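PDB 3QR0: phospholipase C-beta (PLC-beta) from Sepia officinalis, which is a multidomain phospholipase C of the beta class, built from a PH domain, EF-hand-like repeats, a TIM-barrel-type X and Y core and a C2 domain. Local coordinates for residues K634-D637 / T643-G646; I381-T386 / A501-K506; K443-H448 / P459-K464; T527-A532 / L550-D555; Y431-E434 / L439-D442. All blocks are in the same frame, centred on the assembly; numbering follows the deposited sequence.

Contact 1: residues K634-D637 / T643-G646; sequences KRFD and TVDG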
# COMPACT_ATOMS: atom_id res chain seq x y z
N LYS A 634 -11.43 17.31 24.75
CA LYS A 634 -10.27 16.59 25.27
C LYS A 634 -8.95 17.27 24.88
O LYS A 634 -8.78 17.70 23.74
CB LYS A 634 -10.26 15.14 24.77
CG LYS A 634 -9.52 14.17 25.70
CD LYS A 634 -9.38 12.78 25.07
CE LYS A 634 -9.20 11.70 26.13
NZ LYS A 634 -8.10 11.99 27.09
N ARG A 635 -8.04 17.38 25.85
CA ARG A 635 -6.68 17.85 25.59
C ARG A 635 -5.76 16.64 25.53
O ARG A 635 -5.86 15.75 26.38
CB ARG A 635 -6.21 18.80 26.70
CG ARG A 635 -6.95 20.13 26.74
CD ARG A 635 -6.49 21.07 25.63
NE ARG A 635 -5.29 21.82 25.98
CZ ARG A 635 -4.71 22.73 25.19
NH1 ARG A 635 -5.21 23.00 23.99
NH2 ARG A 635 -3.63 23.36 25.61
N PHE A 636 -4.90 16.61 24.52
CA PHE A 636 -3.99 15.48 24.30
C PHE A 636 -2.58 15.95 23.94
O PHE A 636 -2.39 16.68 22.97
CB PHE A 636 -4.53 14.57 23.20
CG PHE A 636 -3.57 13.49 22.79
CD1 PHE A 636 -3.15 12.53 23.71
CD2 PHE A 636 -3.08 13.43 21.49
CE1 PHE A 636 -2.26 11.53 23.34
CE2 PHE A 636 -2.19 12.42 21.11
CZ PHE A 636 -1.78 11.47 22.04
N ASP A 637 -1.60 15.55 24.75
CA ASP A 637 -0.20 15.83 24.50
C ASP A 637 0.43 14.57 23.87
O ASP A 637 0.60 13.56 24.56
CB ASP A 637 0.51 16.21 25.80
CG ASP A 637 1.99 16.53 25.62
OD1 ASP A 637 2.49 16.45 24.48
OD2 ASP A 637 2.64 16.86 26.63
N THR A 643 -0.29 6.66 30.39
CA THR A 643 -1.56 6.24 29.80
C THR A 643 -2.50 7.44 29.64
O THR A 643 -2.50 8.36 30.46
CB THR A 643 -2.26 5.15 30.63
OG1 THR A 643 -2.59 5.67 31.92
CG2 THR A 643 -1.36 3.93 30.79
N VAL A 644 -3.27 7.43 28.56
CA VAL A 644 -4.21 8.50 28.25
C VAL A 644 -5.60 8.09 28.75
O VAL A 644 -6.06 6.99 28.47
CB VAL A 644 -4.24 8.77 26.73
CG1 VAL A 644 -5.29 9.81 26.37
CG2 VAL A 644 -2.86 9.21 26.25
N ASP A 645 -6.24 8.98 29.51
CA ASP A 645 -7.57 8.73 30.07
C ASP A 645 -8.55 8.46 28.94
O ASP A 645 -8.68 9.27 28.03
CB ASP A 645 -8.03 9.93 30.91
CG ASP A 645 -9.35 9.69 31.62
OD1 ASP A 645 -9.51 8.64 32.28
OD2 ASP A 645 -10.24 10.58 31.53
N GLY A 646 -9.23 7.32 29.00
CA GLY A 646 -10.23 6.95 28.00
C GLY A 646 -9.68 6.10 26.87
O GLY A 646 -10.43 5.69 25.98
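Lys634 reaches across to the backbone of Asp645. Its NZ donates a hydrogen bond to Asp645 O at 2.9 Å. The nitrogen lies in the carbonyl plane, and the C=O...N angle is 146°. The side chain runs out nearly straight: CG is anti to the backbone N, and the next two torsions are also extended. Only the last torsion bends, at -52°, and this turn brings NZ onto the oxygen. CE comes along with it and lies 3.1 Å from Asp645 O.

Val644 has a different neighbour for each methyl. Its chi1 of 176° sets CG1 opposite the backbone N and CG2 beside it. CG1 lies 3.6 Å from Lys634 NZ. CG2 meets Phe636, 3.8 Å from CE1. This methyl sits at the edge of the ring, near its plane, and the two side chains cross at about a right angle. Phe636 is buried, and its ring also makes an edge-to-face contact with Phe628. Arg635 points elsewhere and forms salt bridges with Asp559 and Asp562.

Both segments belong to the loop between helix 627-630 and strand 650-660, the first strand of the C2 domain. The contact therefore draws two parts of one connection together.

The carboxylate of Asp645 is near but not in contact, with OD2 5.1 Å from Lys634 NZ. The lysine is thus held by a main-chain carbonyl, while the acid probably adds a weaker, longer-range attraction at this partly exposed position.

Contact 2: residues I381-T386 / A501-K506; sequences ITHGFT and AGTAAK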
# COMPACT_ATOMS: atom_id res chain seq x y z
N ILE A 381 5.43 22.55 -15.26
CA ILE A 381 5.66 22.08 -13.90
C ILE A 381 7.11 21.63 -13.77
O ILE A 381 7.61 20.87 -14.60
CB ILE A 381 4.72 20.92 -13.54
CG1 ILE A 381 3.28 21.44 -13.41
CG2 ILE A 381 5.16 20.22 -12.24
CD1 ILE A 381 2.24 20.35 -13.17
N THR A 382 7.78 22.12 -12.73
CA THR A 382 9.17 21.78 -12.47
C THR A 382 9.57 22.27 -11.08
O THR A 382 8.80 22.99 -10.43
CB THR A 382 10.12 22.39 -13.53
OG1 THR A 382 11.42 21.80 -13.42
CG2 THR A 382 10.24 23.91 -13.37
N HIS A 383 10.75 21.88 -10.63
CA HIS A 383 11.31 22.42 -9.39
C HIS A 383 12.15 23.64 -9.76
O HIS A 383 13.22 23.52 -10.36
CB HIS A 383 12.15 21.37 -8.65
CG HIS A 383 12.43 21.71 -7.21
ND1 HIS A 383 13.30 20.98 -6.43
CD2 HIS A 383 11.94 22.70 -6.42
CE1 HIS A 383 13.34 21.50 -5.22
NE2 HIS A 383 12.53 22.54 -5.18
N GLY A 384 11.65 24.82 -9.42
CA GLY A 384 12.28 26.08 -9.82
C GLY A 384 13.71 26.26 -9.33
O GLY A 384 14.06 25.83 -8.23
N PHE A 385 14.52 26.90 -10.17
CA PHE A 385 15.93 27.19 -9.90
C PHE A 385 16.79 25.95 -9.66
O PHE A 385 17.81 26.01 -8.96
CB PHE A 385 16.07 28.18 -8.73
CG PHE A 385 15.28 29.44 -8.91
CD1 PHE A 385 15.80 30.50 -9.63
CD2 PHE A 385 14.01 29.57 -8.35
CE1 PHE A 385 15.07 31.68 -9.80
CE2 PHE A 385 13.28 30.75 -8.52
CZ PHE A 385 13.81 31.80 -9.24
N THR A 386 16.41 24.83 -10.29
CA THR A 386 17.21 23.61 -10.23
C THR A 386 17.48 23.12 -11.65
O THR A 386 17.07 23.75 -12.61
CB THR A 386 16.49 22.49 -9.46
OG1 THR A 386 15.39 22.01 -10.24
CG2 THR A 386 16.00 22.98 -8.09
N ALA A 501 11.70 26.08 3.46
CA ALA A 501 10.54 25.95 2.57
C ALA A 501 10.91 26.01 1.09
O ALA A 501 10.13 25.56 0.24
CB ALA A 501 9.51 27.04 2.88
N GLY A 502 12.08 26.56 0.77
CA GLY A 502 12.58 26.58 -0.60
C GLY A 502 11.70 27.44 -1.48
O GLY A 502 11.29 28.53 -1.07
N THR A 503 11.36 26.94 -2.67
CA THR A 503 10.53 27.70 -3.61
C THR A 503 9.12 27.97 -3.07
O THR A 503 8.47 28.92 -3.50
CB THR A 503 10.41 27.00 -4.98
OG1 THR A 503 9.76 25.73 -4.83
CG2 THR A 503 11.80 26.80 -5.62
N ALA A 504 8.65 27.16 -2.12
CA ALA A 504 7.32 27.36 -1.53
C ALA A 504 7.23 28.61 -0.65
O ALA A 504 6.13 29.03 -0.29
CB ALA A 504 6.91 26.13 -0.74
N ALA A 505 8.37 29.18 -0.29
CA ALA A 505 8.42 30.37 0.58
C ALA A 505 7.81 31.63 -0.07
O ALA A 505 7.32 32.51 0.64
CB ALA A 505 9.86 30.65 1.00
N LYS A 506 7.88 31.72 -1.40
CA LYS A 506 7.40 32.90 -2.12
C LYS A 506 6.72 32.49 -3.43
O LYS A 506 7.38 32.07 -4.38
CB LYS A 506 8.56 33.86 -2.42
CG LYS A 506 8.15 35.14 -3.16
CD LYS A 506 9.31 36.12 -3.34
CE LYS A 506 10.42 35.53 -4.20
NZ LYS A 506 11.40 36.57 -4.65
O HOH W 1 9.30 24.71 -7.55
O HOH W 2 12.03 24.17 -2.99
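Gly384 and Thr503 mark the closest approach of the two backbones, with their CA atoms 6.7 Å apart. Residues His383 to Thr386 form a type II beta turn. Opposite it, helix 488-501 has ended: Gly502 leaves helical geometry with a positive phi of 66°, and 503-505 make a short 3-10 turn.

Thr503 carries the second segment's side of the contact. Its CG2 lies 3.6 Å from Gly384 O, and Phe385 comes near the same methyl with a ring edge. The imidazole of His383 also turns an edge to Thr503, but water does the polar work. Water 1 accepts from Gly384 N and donates to Thr503 OG1 at 2.9 Å. Water 2 joins His383 NE2, at 2.8 Å, to Thr503 N, at 2.9 Å. Both waters lie in the plane of the imidazole, at its edge.

This is the rim of the calcium site in the TIM-barrel-type core. Thr503 OG1 is also hydrogen-bonded to Glu417 OE2, and Glu417 binds the calcium ion with Asn339, Glu368 and Asp370. Thr503 is thus a second-shell residue, brought in by the chain that connects the two halves of the barrel.

His383 ND1 is bonded to Gln346 O. Thr386 CG2 lies 3.7 Å above one face of the imidazole, toward its rim. Thr386 OG1 donates to His383 O at 2.6 Å and braces the turn.

Contact 3: residues K443-H448 / P459-K464; sequences KPIDGH and PYDLRK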
# COMPACT_ATOMS: atom_id res chain seq x y z
N LYS A 443 -17.12 25.64 -6.58
CA LYS A 443 -18.10 26.38 -5.77
C LYS A 443 -18.38 25.65 -4.45
O LYS A 443 -18.30 24.42 -4.40
CB LYS A 443 -19.43 26.48 -6.52
CG LYS A 443 -19.55 27.66 -7.47
CD LYS A 443 -20.99 27.84 -7.97
CE LYS A 443 -21.98 27.99 -6.81
NZ LYS A 443 -23.25 28.65 -7.20
N PRO A 444 -18.76 26.40 -3.39
CA PRO A 444 -19.20 25.75 -2.16
C PRO A 444 -20.46 24.91 -2.37
O PRO A 444 -21.27 25.24 -3.23
CB PRO A 444 -19.51 26.93 -1.22
CG PRO A 444 -18.76 28.07 -1.78
CD PRO A 444 -18.73 27.87 -3.26
N ILE A 445 -20.62 23.84 -1.60
CA ILE A 445 -21.80 22.98 -1.69
C ILE A 445 -22.87 23.39 -0.69
O ILE A 445 -22.60 24.17 0.23
CB ILE A 445 -21.44 21.48 -1.50
CG1 ILE A 445 -20.97 21.18 -0.07
CG2 ILE A 445 -20.38 21.07 -2.51
CD1 ILE A 445 -20.89 19.71 0.23
N ASP A 446 -24.08 22.86 -0.87
CA ASP A 446 -25.20 23.20 0.01
C ASP A 446 -24.96 22.75 1.44
O ASP A 446 -24.46 21.65 1.69
CB ASP A 446 -26.51 22.59 -0.50
CG ASP A 446 -27.72 23.35 -0.03
OD1 ASP A 446 -27.91 24.48 -0.52
OD2 ASP A 446 -28.47 22.84 0.83
N GLY A 447 -25.30 23.62 2.39
CA GLY A 447 -25.11 23.36 3.81
C GLY A 447 -23.74 23.75 4.34
O GLY A 447 -23.52 23.74 5.55
N HIS A 448 -22.82 24.09 3.44
CA HIS A 448 -21.44 24.38 3.83
C HIS A 448 -20.90 25.66 3.19
O HIS A 448 -19.96 25.62 2.39
CB HIS A 448 -20.55 23.17 3.50
CG HIS A 448 -20.91 21.95 4.28
ND1 HIS A 448 -20.36 21.67 5.51
CD2 HIS A 448 -21.79 20.95 4.03
CE1 HIS A 448 -20.87 20.54 5.97
NE2 HIS A 448 -21.75 20.09 5.09
N PRO A 459 -15.84 13.72 3.39
CA PRO A 459 -15.36 13.07 2.17
C PRO A 459 -16.51 12.50 1.33
O PRO A 459 -16.47 12.55 0.10
CB PRO A 459 -14.45 11.95 2.69
CG PRO A 459 -14.00 12.41 4.04
CD PRO A 459 -15.15 13.20 4.59
N TYR A 460 -17.54 11.99 2.00
CA TYR A 460 -18.72 11.45 1.33
C TYR A 460 -19.44 12.52 0.49
O TYR A 460 -19.87 12.25 -0.63
CB TYR A 460 -19.68 10.83 2.36
CG TYR A 460 -20.78 10.01 1.74
CD1 TYR A 460 -20.55 8.69 1.33
CD2 TYR A 460 -22.05 10.54 1.55
CE1 TYR A 460 -21.56 7.93 0.76
CE2 TYR A 460 -23.07 9.78 0.98
CZ TYR A 460 -22.81 8.48 0.58
OH TYR A 460 -23.81 7.72 0.01
N ASP A 461 -19.54 13.74 1.03
CA ASP A 461 -20.15 14.85 0.31
C ASP A 461 -19.40 15.16 -0.97
O ASP A 461 -19.99 15.61 -1.95
CB ASP A 461 -20.17 16.14 1.15
CG ASP A 461 -21.06 16.04 2.37
OD1 ASP A 461 -22.03 15.25 2.36
OD2 ASP A 461 -20.78 16.79 3.34
N LEU A 462 -18.09 14.92 -0.96
CA LEU A 462 -17.21 15.36 -2.03
C LEU A 462 -16.61 14.22 -2.86
O LEU A 462 -15.57 14.39 -3.48
CB LEU A 462 -16.09 16.22 -1.43
CG LEU A 462 -16.54 17.52 -0.76
CD1 LEU A 462 -15.35 18.28 -0.22
CD2 LEU A 462 -17.33 18.39 -1.72
N ARG A 463 -17.29 13.08 -2.90
CA ARG A 463 -16.85 11.97 -3.73
C ARG A 463 -16.75 12.41 -5.19
O ARG A 463 -17.60 13.16 -5.67
CB ARG A 463 -17.80 10.78 -3.63
CG ARG A 463 -17.66 9.97 -2.35
CD ARG A 463 -18.74 8.91 -2.28
NE ARG A 463 -20.06 9.54 -2.23
CZ ARG A 463 -21.20 8.96 -2.57
NH1 ARG A 463 -21.23 7.71 -3.02
NH2 ARG A 463 -22.33 9.65 -2.49
N LYS A 464 -15.70 11.95 -5.87
CA LYS A 464 -15.46 12.27 -7.27
C LYS A 464 -15.28 13.77 -7.51
O LYS A 464 -15.64 14.27 -8.58
CB LYS A 464 -16.59 11.71 -8.15
CG LYS A 464 -16.80 10.20 -8.03
CD LYS A 464 -16.16 9.44 -9.16
CE LYS A 464 -16.98 9.53 -10.44
NZ LYS A 464 -16.13 9.37 -11.66
O HOH W 3 -22.14 17.52 5.40
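Ile445 meets both Asp461 and Leu462, using a different branch for each. CG1 stands between the backbone N and the carbonyl carbon (chi1 67°), and the chain then extends to CD1. This methyl comes to 3.8 Å from Asp461 CB, the two side chains crossing at about a right angle. The other branch, CG2, packs against Leu462 CD2 at 4.1 Å. Leu462 is buried, and it also touches Leu441.

Ile445 opens a type II beta turn that ends at His448. His448 N donates to Ile445 O at 3.2 Å and closes the turn. Gly447 is its third residue and takes a positive phi of 87°, a conformation that suits glycine.

His448 then swings its ring back toward Asp461. NE2 and Asp461 OD2 are 3.9 Å apart, with the ring and carboxylate planes 51° apart. Water 3 bridges them from the side, 2.6 Å from His448 NE2 and 2.6 Å from Asp461 OD2, to which it donates. ND1 is hydrogen-bonded to Pro455 O, so both ring nitrogens have partners and the rotation of the ring is fixed. Tyr520 OH bonds to Ile445 N and His448 O, and so grips both ends of the turn.

The facing segment has its own turn, type I, from Tyr460 to Arg463. The two turns face each other in the long return from helix 422-436 to strand 466-469. That strand lies parallel to and beside 412-418, so the contact belongs to a beta-alpha-beta crossover of the TIM-barrel-type X half.

Contact 4: residues T527-A532 / L550-D555; sequences TTFEQA and LNKLKD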
# COMPACT_ATOMS: atom_id res chain seq x y z
N THR A 527 -0.36 32.26 11.88
CA THR A 527 0.11 33.22 12.87
C THR A 527 0.25 32.52 14.22
O THR A 527 1.36 32.18 14.61
CB THR A 527 -0.82 34.45 12.96
OG1 THR A 527 -2.17 34.04 13.20
CG2 THR A 527 -0.77 35.25 11.68
N THR A 528 -0.87 32.28 14.90
CA THR A 528 -0.89 31.51 16.15
C THR A 528 -2.13 30.61 16.20
O THR A 528 -3.08 30.80 15.44
CB THR A 528 -0.96 32.43 17.39
OG1 THR A 528 -2.19 33.18 17.36
CG2 THR A 528 0.22 33.39 17.45
N PHE A 529 -2.11 29.65 17.12
CA PHE A 529 -3.28 28.81 17.36
C PHE A 529 -4.44 29.62 17.96
O PHE A 529 -5.61 29.41 17.62
CB PHE A 529 -2.92 27.63 18.26
CG PHE A 529 -2.02 26.62 17.59
CD1 PHE A 529 -0.75 26.36 18.09
CD2 PHE A 529 -2.44 25.93 16.46
CE1 PHE A 529 0.08 25.42 17.48
CE2 PHE A 529 -1.62 25.00 15.84
CZ PHE A 529 -0.35 24.74 16.36
N GLU A 530 -4.12 30.55 18.86
CA GLU A 530 -5.12 31.44 19.44
C GLU A 530 -5.87 32.20 18.34
O GLU A 530 -7.10 32.29 18.36
CB GLU A 530 -4.46 32.42 20.42
CG GLU A 530 -5.42 33.14 21.37
CD GLU A 530 -6.18 34.30 20.73
OE1 GLU A 530 -5.57 35.09 19.98
OE2 GLU A 530 -7.40 34.43 21.00
N GLN A 531 -5.13 32.73 17.37
CA GLN A 531 -5.72 33.47 16.25
C GLN A 531 -6.59 32.62 15.33
O GLN A 531 -7.64 33.07 14.88
CB GLN A 531 -4.65 34.19 15.43
CG GLN A 531 -4.36 35.59 15.92
CD GLN A 531 -5.54 36.53 15.70
OE1 GLN A 531 -6.12 37.05 16.65
NE2 GLN A 531 -5.92 36.72 14.44
N ALA A 532 -6.16 31.40 15.05
CA ALA A 532 -6.96 30.46 14.26
C ALA A 532 -8.31 30.18 14.94
O ALA A 532 -9.36 30.16 14.29
CB ALA A 532 -6.20 29.17 14.03
N LEU A 550 7.42 21.40 13.24
CA LEU A 550 8.20 20.94 14.40
C LEU A 550 8.27 22.00 15.50
O LEU A 550 8.17 21.67 16.68
CB LEU A 550 9.61 20.54 13.98
CG LEU A 550 9.73 19.21 13.24
CD1 LEU A 550 11.11 19.05 12.60
CD2 LEU A 550 9.43 18.05 14.18
N ASN A 551 8.45 23.26 15.12
CA ASN A 551 8.42 24.36 16.09
C ASN A 551 7.06 24.46 16.81
O ASN A 551 7.01 24.66 18.02
CB ASN A 551 8.78 25.69 15.43
CG ASN A 551 10.26 25.79 15.09
OD1 ASN A 551 11.10 25.14 15.73
ND2 ASN A 551 10.60 26.58 14.07
N LYS A 552 5.97 24.31 16.06
CA LYS A 552 4.63 24.36 16.67
C LYS A 552 4.40 23.15 17.58
O LYS A 552 3.88 23.28 18.68
CB LYS A 552 3.53 24.42 15.60
CG LYS A 552 3.68 25.53 14.55
CD LYS A 552 4.07 26.88 15.14
CE LYS A 552 4.21 27.93 14.05
NZ LYS A 552 4.67 29.25 14.56
N LEU A 553 4.80 21.98 17.10
CA LEU A 553 4.66 20.72 17.83
C LEU A 553 5.42 20.76 19.15
O LEU A 553 4.92 20.31 20.19
CB LEU A 553 5.16 19.56 16.96
CG LEU A 553 4.94 18.13 17.43
CD1 LEU A 553 3.46 17.86 17.69
CD2 LEU A 553 5.50 17.15 16.40
N LYS A 554 6.63 21.30 19.12
CA LYS A 554 7.47 21.41 20.31
C LYS A 554 7.05 22.55 21.26
O LYS A 554 7.28 22.46 22.46
CB LYS A 554 8.94 21.54 19.91
CG LYS A 554 9.49 20.27 19.26
CD LYS A 554 11.00 20.28 19.10
CE LYS A 554 11.47 21.31 18.10
NZ LYS A 554 12.96 21.33 17.98
N ASP A 555 6.43 23.60 20.73
CA ASP A 555 6.00 24.74 21.56
C ASP A 555 4.62 24.55 22.18
O ASP A 555 4.41 24.87 23.34
CB ASP A 555 6.00 26.04 20.75
CG ASP A 555 7.40 26.57 20.47
OD1 ASP A 555 8.35 26.15 21.17
OD2 ASP A 555 7.54 27.41 19.55
O HOH W 4 3.86 31.73 13.49
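A single water joins Lys552 to the backbone of Thr527. Water 4 donates to Thr527 O at 2.8 Å and accepts from Lys552 NZ at 2.8 Å. NZ itself stays 4.4 Å from Thr527 O, so the ammonium and the carbonyl are linked only through the water.

Apart from the water bridge, the contact is made by carbon atoms. Lys552 CB lies 4.0 Å from Phe529 CZ, at the far end of the ring. The two side chains run at a slant to each other, and the methylene approaches the ring obliquely. The backbone sets CB beside the ring. Lys552 leaves its helix with CG anti to the carbonyl carbon, and a bend at the second torsion (-43°) steers the rest of the chain, so that NZ reaches the water. Phe529 has further aromatic neighbours: Phe526 meets it edge-to-face, and Phe560 lies with its plane at about 45°. Lys552 touches Phe560 as well.

Thr528, just before Phe529, is the N-cap of helix 529-535. Its OG1 accepts from Gln531 N at 3.0 Å with an N-H...O angle of 157°. This bond secures the start of the helix that presents Phe529.

Helix 529-535 connects the parallel strands 522-523 and 540-545, and helix 546-555 follows the second of them. The contact thus sets the capped start of one outer helix against the later turns of the next, as in the helical layer of a TIM-barrel-type fold.

Contact 5: residues Y431-E434 / L439-D442; sequences YCNE and LLLD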
# COMPACT_ATOMS: atom_id res chain seq x y z
N TYR A 431 -7.17 25.21 -18.24
CA TYR A 431 -6.88 23.78 -18.43
C TYR A 431 -7.44 22.91 -17.30
O TYR A 431 -7.81 21.76 -17.54
CB TYR A 431 -5.37 23.53 -18.62
CG TYR A 431 -4.76 24.26 -19.81
CD1 TYR A 431 -5.44 24.37 -21.02
CD2 TYR A 431 -3.49 24.82 -19.71
CE1 TYR A 431 -4.87 25.04 -22.09
CE2 TYR A 431 -2.92 25.49 -20.78
CZ TYR A 431 -3.61 25.60 -21.97
OH TYR A 431 -3.05 26.27 -23.03
N CYS A 432 -7.50 23.45 -16.09
CA CYS A 432 -8.20 22.77 -14.99
C CYS A 432 -9.66 22.56 -15.37
O CYS A 432 -10.19 21.46 -15.24
CB CYS A 432 -8.14 23.57 -13.69
SG CYS A 432 -6.55 23.49 -12.84
N ASN A 433 -10.31 23.62 -15.85
CA ASN A 433 -11.71 23.55 -16.24
C ASN A 433 -11.93 22.53 -17.36
O ASN A 433 -12.81 21.67 -17.27
CB ASN A 433 -12.23 24.92 -16.66
CG ASN A 433 -12.49 25.83 -15.47
OD1 ASN A 433 -13.26 25.49 -14.57
ND2 ASN A 433 -11.86 27.00 -15.46
N GLU A 434 -11.10 22.61 -18.40
CA GLU A 434 -11.25 21.75 -19.56
C GLU A 434 -10.89 20.29 -19.26
O GLU A 434 -11.55 19.38 -19.75
CB GLU A 434 -10.43 22.29 -20.74
CG GLU A 434 -10.99 23.60 -21.29
CD GLU A 434 -10.12 24.24 -22.36
OE1 GLU A 434 -9.06 23.67 -22.71
OE2 GLU A 434 -10.50 25.32 -22.86
N LEU A 439 -15.74 17.20 -12.42
CA LEU A 439 -14.94 16.77 -11.26
C LEU A 439 -14.45 17.95 -10.41
O LEU A 439 -14.22 17.80 -9.21
CB LEU A 439 -13.72 15.96 -11.71
CG LEU A 439 -13.97 14.73 -12.58
CD1 LEU A 439 -12.63 14.12 -13.01
CD2 LEU A 439 -14.84 13.71 -11.86
N LEU A 440 -14.27 19.11 -11.04
CA LEU A 440 -13.73 20.27 -10.35
C LEU A 440 -14.76 20.88 -9.40
O LEU A 440 -15.86 21.25 -9.82
CB LEU A 440 -13.28 21.31 -11.36
CG LEU A 440 -12.54 22.53 -10.83
CD1 LEU A 440 -11.27 22.12 -10.08
CD2 LEU A 440 -12.20 23.47 -11.98
N LEU A 441 -14.40 20.99 -8.12
CA LEU A 441 -15.25 21.67 -7.14
C LEU A 441 -14.92 23.15 -7.16
O LEU A 441 -14.05 23.62 -6.42
CB LEU A 441 -15.07 21.08 -5.73
CG LEU A 441 -16.11 21.58 -4.72
CD1 LEU A 441 -17.48 20.95 -4.99
CD2 LEU A 441 -15.67 21.31 -3.29
N ASP A 442 -15.62 23.89 -8.01
CA ASP A 442 -15.34 25.32 -8.22
C ASP A 442 -16.27 26.23 -7.42
O ASP A 442 -16.20 27.45 -7.57
CB ASP A 442 -15.41 25.65 -9.72
CG ASP A 442 -16.78 25.41 -10.32
OD1 ASP A 442 -17.67 24.90 -9.61
OD2 ASP A 442 -16.98 25.73 -11.51
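The amide of Asn433 meets a methyl of Leu440 at its oxygen end. Leu440 CD2 lies 3.5 Å from Asn433 OD1, well off the amide plane and beyond the oxygen. It is a van der Waals contact between a carbonyl oxygen and a methyl. The ring of Tyr431, the other flat group here, takes no part in this contact. It packs on Lys394 and Val397 of helix 393-403, and its OH bonds to Glu378.

The setting is a beta-alpha-beta unit of the TIM-barrel-type X half. Residues 431-434 lie on helix 422-436. The loop residues 439-442 begin the return toward strand 466-469. The chain doubles back tightly, with the CA atoms of Asn433 and Leu440 7.0 Å apart.

Leu440 does most of the work. Its CG is anti to the backbone N (chi1 -173°), which sends the branched end toward the helix. CD2 is the branch that touches both Asn433 and Cys432, closely at the amide oxygen and loosely at Cys432, whose CB is 4.4 Å from Leu440 CD2. Cys432 is buried and also touches Phe393, while Asn433 is exposed, so the methyl sits where the core meets the surface.

Leu440 also touches Ile468 of strand 466-469 and Leu517. Leu439 and Leu441 are both backbone-bonded to Ile466, which ties this segment alongside the strand. Leu441 O accepts from Asn519 ND2. On the helix side, the same Leu440 methyl also grazes the main chain, with CD2 4.3 Å from Cys432 O.

In the fold
From the N terminus, contact 2 opens first, at 381-386, and closes only at 501-506. Its long loop holds contacts 5 and 3 nested within it. These two follow in series on the path from helix 422-436 to strand 466-469, and they touch: Leu462 CD2 lies 3.7 Å from Leu441 CD2. Contact 4 comes next and joins helices 529-535 and 546-555 in the Y half of the barrel. Contact 1 closes last, a short loop leading into the C2 strand 650-660. Its nearest atoms are about 6 Å from those of contact 4. No two contacts cross. Contact 2 alone reaches the calcium site.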